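Local coordinates for protein transcriptional regulator (Streptococcus dysgalactiae, PDB 5W4N) that probably binds DNA as a transcriptional regulator of the Rgg family and serves as receptor for SHP pheromones in quorum sensing, at residues T8-R13 / R35-E40. The protein carries 1 engineered substitution. Sequence-based numbering, arbitrary orientation.
Sequences TLRRLR and RFERGE
Glu37 forms a salt-bridge network with two arginines of helix 3-15, Arg10 and Arg13. Arg13 grips its carboxylate side-on with two nitrogens. Arg13 NE donates to the syn lone pair of Glu37 OE2 at 2.6 Å, and Arg13 NH2 reaches Glu37 OE1 at 3.0 Å. The two flat groups are nearly coplanar, 19° apart. Arg10 comes from another direction. Arg10 NE meets Glu37 OE1 at 2.9 Å from above the carboxylate plane, in an almost straight bond, and its guanidinium stands at 85° to that plane. Glu37 OE1 thus accepts from both arginines. A water adds a third bond to Glu37 OE1 at 2.6 Å and also accepts from Arg10 NH2. Two positive partners would be expected to keep the buried Glu37 ionised. Its chain runs straight out beyond CG (chi2 -180°), which carries the carboxylate over Arg10 CB to Arg13. Arg13 NH1 also binds Val18 O, so the same guanidinium ties helix 3-15 to the chain that follows it. Arg10 NH2 lies 3.6 Å from Arg38 CG. The Arg38 guanidinium pairs with Glu40, which belongs to the Schellman motif around Gly39 that ends helix 30-37. On the apolar side, Leu9 CB and CG meet the edge of the Phe36 ring, with Leu9 CB 3.9 Å from Phe36 CE2. Leu9 also packs on Leu48, Leu52 and Phe62, while Phe36 touches Ser45 of the second subunit, an engineered residue. The contact joins the first helix to the end of helix 30-37 within a helix-turn-helix domain of the XRE type.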
ATOM      1  N   THR A   8      13.285  17.957  -1.839  1.00 39.37           N
ATOM      2  CA  THR A   8      12.589  16.853  -1.189  1.00 38.07           C
ATOM      3  C   THR A   8      13.475  16.178  -0.152  1.00 36.31           C
ATOM      4  O   THR A   8      13.022  15.876   0.959  1.00 38.77           O
ATOM      5  CB  THR A   8      12.115  15.840  -2.234  1.00 39.93           C
ATOM      6  OG1 THR A   8      11.044  16.406  -3.001  1.00 41.24           O
ATOM      7  CG2 THR A   8      11.631  14.556  -1.564  1.00 35.43           C
ATOM      8  N   LEU A   9      14.746  15.949  -0.487  1.00 31.89           N
ATOM      9  CA  LEU A   9      15.632  15.258   0.444  1.00 34.94           C
ATOM     10  C   LEU A   9      15.921  16.104   1.677  1.00 37.21           C
ATOM     11  O   LEU A   9      16.072  15.564   2.781  1.00 37.39           O
ATOM     12  CB  LEU A   9      16.931  14.863  -0.255  1.00 35.52           C
ATOM     13  CG  LEU A   9      17.013  13.376  -0.599  1.00 49.16           C
ATOM     14  CD1 LEU A   9      17.198  12.553   0.667  1.00 46.53           C
ATOM     15  CD2 LEU A   9      15.762  12.939  -1.345  1.00 50.88           C
ATOM     16  N   ARG A  10      16.004  17.427   1.517  1.00 35.85           N
ATOM     17  CA  ARG A  10      16.282  18.276   2.672  1.00 32.58           C
ATOM     18  C   ARG A  10      15.118  18.257   3.656  1.00 33.11           C
ATOM     19  O   ARG A  10      15.318  18.082   4.864  1.00 37.80           O
ATOM     20  CB  ARG A  10      16.587  19.708   2.230  1.00 32.72           C
ATOM     21  CG  ARG A  10      16.728  20.673   3.411  1.00 37.97           C
ATOM     22  CD  ARG A  10      17.298  22.022   3.005  1.00 36.25           C
ATOM     23  NE  ARG A  10      18.750  21.985   2.857  1.00 42.51           N
ATOM     24  CZ  ARG A  10      19.510  23.065   2.718  1.00 39.72           C
ATOM     25  NH1 ARG A  10      18.953  24.269   2.714  1.00 37.37           N
ATOM     26  NH2 ARG A  10      20.823  22.945   2.586  1.00 36.23           N
ATOM     27  N   ARG A  11      13.889  18.429   3.162  1.00 34.78           N
ATOM     28  CA  ARG A  11      12.739  18.404   4.062  1.00 42.26           C
ATOM     29  C   ARG A  11      12.539  17.024   4.671  1.00 39.53           C
ATOM     30  O   ARG A  11      12.075  16.914   5.812  1.00 42.69           O
ATOM     31  CB  ARG A  11      11.476  18.868   3.329  1.00 48.81           C
ATOM     32  CG  ARG A  11      10.888  17.883   2.331  1.00 64.49           C
ATOM     33  CD  ARG A  11       9.485  18.311   1.915  1.00 77.18           C
ATOM     34  NE  ARG A  11       8.826  17.330   1.054  1.00 84.93           N
ATOM     35  CZ  ARG A  11       8.806  17.397  -0.274  1.00 84.02           C
ATOM     36  NH1 ARG A  11       8.180  16.463  -0.978  1.00 84.28           N
ATOM     37  NH2 ARG A  11       9.412  18.397  -0.898  1.00 82.03           N
ATOM     38  N   LEU A  12      12.897  15.964   3.942  1.00 39.73           N
ATOM     39  CA  LEU A  12      12.846  14.626   4.519  1.00 39.69           C
ATOM     40  C   LEU A  12      13.892  14.465   5.615  1.00 38.01           C
ATOM     41  O   LEU A  12      13.603  13.913   6.682  1.00 48.50           O
ATOM     42  CB  LEU A  12      13.040  13.578   3.426  1.00 41.49           C
ATOM     43  CG  LEU A  12      11.838  13.283   2.525  1.00 40.65           C
ATOM     44  CD1 LEU A  12      12.235  12.343   1.394  1.00 31.72           C
ATOM     45  CD2 LEU A  12      10.686  12.708   3.334  1.00 36.54           C
ATOM     46  N   ARG A  13      15.113  14.947   5.371  1.00 43.86           N
ATOM     47  CA  ARG A  13      16.146  14.896   6.400  1.00 47.05           C
ATOM     48  C   ARG A  13      15.798  15.801   7.576  1.00 45.86           C
ATOM     49  O   ARG A  13      16.030  15.438   8.735  1.00 37.96           O
ATOM     50  CB  ARG A  13      17.498  15.282   5.799  1.00 40.88           C
ATOM     51  CG  ARG A  13      18.650  15.247   6.791  1.00 37.05           C
ATOM     52  CD  ARG A  13      19.902  15.904   6.225  1.00 34.77           C
ATOM     53  NE  ARG A  13      19.634  17.227   5.671  1.00 37.73           N
ATOM     54  CZ  ARG A  13      19.512  18.330   6.401  1.00 44.57           C
ATOM     55  NH1 ARG A  13      19.634  18.271   7.719  1.00 35.59           N
ATOM     56  NH2 ARG A  13      19.266  19.493   5.813  1.00 33.53           N
ATOM     57  N   ARG A  35      25.154  20.773  -1.129  1.00 34.32           N
ATOM     58  CA  ARG A  35      24.987  21.275  -2.489  1.00 40.22           C
ATOM     59  C   ARG A  35      23.869  20.551  -3.227  1.00 42.22           C
ATOM     60  O   ARG A  35      23.170  21.161  -4.044  1.00 40.70           O
ATOM     61  CB  ARG A  35      26.302  21.146  -3.258  1.00 41.51           C
ATOM     62  CG  ARG A  35      27.285  22.278  -3.000  1.00 48.08           C
ATOM     63  CD  ARG A  35      28.551  22.117  -3.828  1.00 48.50           C
ATOM     64  NE  ARG A  35      29.632  21.511  -3.057  1.00 65.00           N
ATOM     65  CZ  ARG A  35      30.057  20.262  -3.217  1.00 67.69           C
ATOM     66  NH1 ARG A  35      29.495  19.476  -4.125  1.00 74.24           N
ATOM     67  NH2 ARG A  35      31.048  19.797  -2.468  1.00 65.40           N
ATOM     68  N   PHE A  36      23.682  19.257  -2.955  1.00 38.45           N
ATOM     69  CA  PHE A  36      22.596  18.515  -3.588  1.00 38.74           C
ATOM     70  C   PHE A  36      21.237  19.019  -3.114  1.00 41.59           C
ATOM     71  O   PHE A  36      20.339  19.272  -3.925  1.00 38.43           O
ATOM     72  CB  PHE A  36      22.748  17.020  -3.306  1.00 36.15           C
ATOM     73  CG  PHE A  36      21.548  16.204  -3.696  1.00 39.87           C
ATOM     74  CD1 PHE A  36      21.320  15.873  -5.022  1.00 35.98           C
ATOM     75  CD2 PHE A  36      20.645  15.768  -2.737  1.00 37.05           C
ATOM     76  CE1 PHE A  36      20.216  15.123  -5.384  1.00 42.78           C
ATOM     77  CE2 PHE A  36      19.539  15.018  -3.095  1.00 38.99           C
ATOM     78  CZ  PHE A  36      19.325  14.696  -4.420  1.00 40.12           C
ATOM     79  N   GLU A  37      21.070  19.169  -1.796  1.00 38.12           N
ATOM     80  CA  GLU A  37      19.818  19.695  -1.263  1.00 39.60           C
ATOM     81  C   GLU A  37      19.533  21.095  -1.790  1.00 40.41           C
ATOM     82  O   GLU A  37      18.369  21.455  -1.999  1.00 39.35           O
ATOM     83  CB  GLU A  37      19.858  19.699   0.266  1.00 39.03           C
ATOM     84  CG  GLU A  37      19.882  18.314   0.891  1.00 37.57           C
ATOM     85  CD  GLU A  37      19.910  18.358   2.406  1.00 42.40           C
ATOM     86  OE1 GLU A  37      20.095  19.458   2.972  1.00 38.95           O
ATOM     87  OE2 GLU A  37      19.749  17.292   3.035  1.00 39.72           O
ATOM     88  N   ARG A  38      20.576  21.890  -2.016  1.00 33.93           N
ATOM     89  CA  ARG A  38      20.430  23.227  -2.574  1.00 38.28           C
ATOM     90  C   ARG A  38      20.278  23.224  -4.090  1.00 39.27           C
ATOM     91  O   ARG A  38      20.079  24.292  -4.676  1.00 43.87           O
ATOM     92  CB  ARG A  38      21.631  24.089  -2.175  1.00 33.48           C
ATOM     93  CG  ARG A  38      21.781  24.274  -0.670  1.00 34.07           C
ATOM     94  CD  ARG A  38      23.205  24.661  -0.293  1.00 33.88           C
ATOM     95  NE  ARG A  38      23.682  25.805  -1.062  1.00 34.11           N
ATOM     96  CZ  ARG A  38      23.441  27.071  -0.739  1.00 34.28           C
ATOM     97  NH1 ARG A  38      22.729  27.355   0.343  1.00 36.22           N
ATOM     98  NH2 ARG A  38      23.910  28.052  -1.497  1.00 34.51           N
ATOM     99  N   GLY A  39      20.366  22.061  -4.734  1.00 41.23           N
ATOM    100  CA  GLY A  39      20.252  22.001  -6.177  1.00 41.24           C
ATOM    101  C   GLY A  39      21.461  22.504  -6.929  1.00 39.64           C
ATOM    102  O   GLY A  39      21.335  22.902  -8.090  1.00 42.24           O
ATOM    103  N   GLU A  40      22.635  22.499  -6.301  1.00 39.29           N
ATOM    104  CA  GLU A  40      23.855  22.989  -6.924  1.00 45.53           C
ATOM    105  C   GLU A  40      24.818  21.875  -7.302  1.00 42.80           C
ATOM    106  O   GLU A  40      25.909  22.161  -7.808  1.00 51.20           O
ATOM    107  CB  GLU A  40      24.561  23.987  -5.997  1.00 43.18           C
ATOM    108  CG  GLU A  40      23.620  24.962  -5.307  1.00 46.76           C
ATOM    109  CD  GLU A  40      24.298  25.744  -4.198  1.00 44.57           C
ATOM    110  OE1 GLU A  40      24.132  26.981  -4.156  1.00 44.52           O
ATOM    111  OE2 GLU A  40      24.995  25.124  -3.366  1.00 42.28           O
TER
HETATM  112  O   HOH W   1      22.275  20.613   3.910  1.00 37.61           O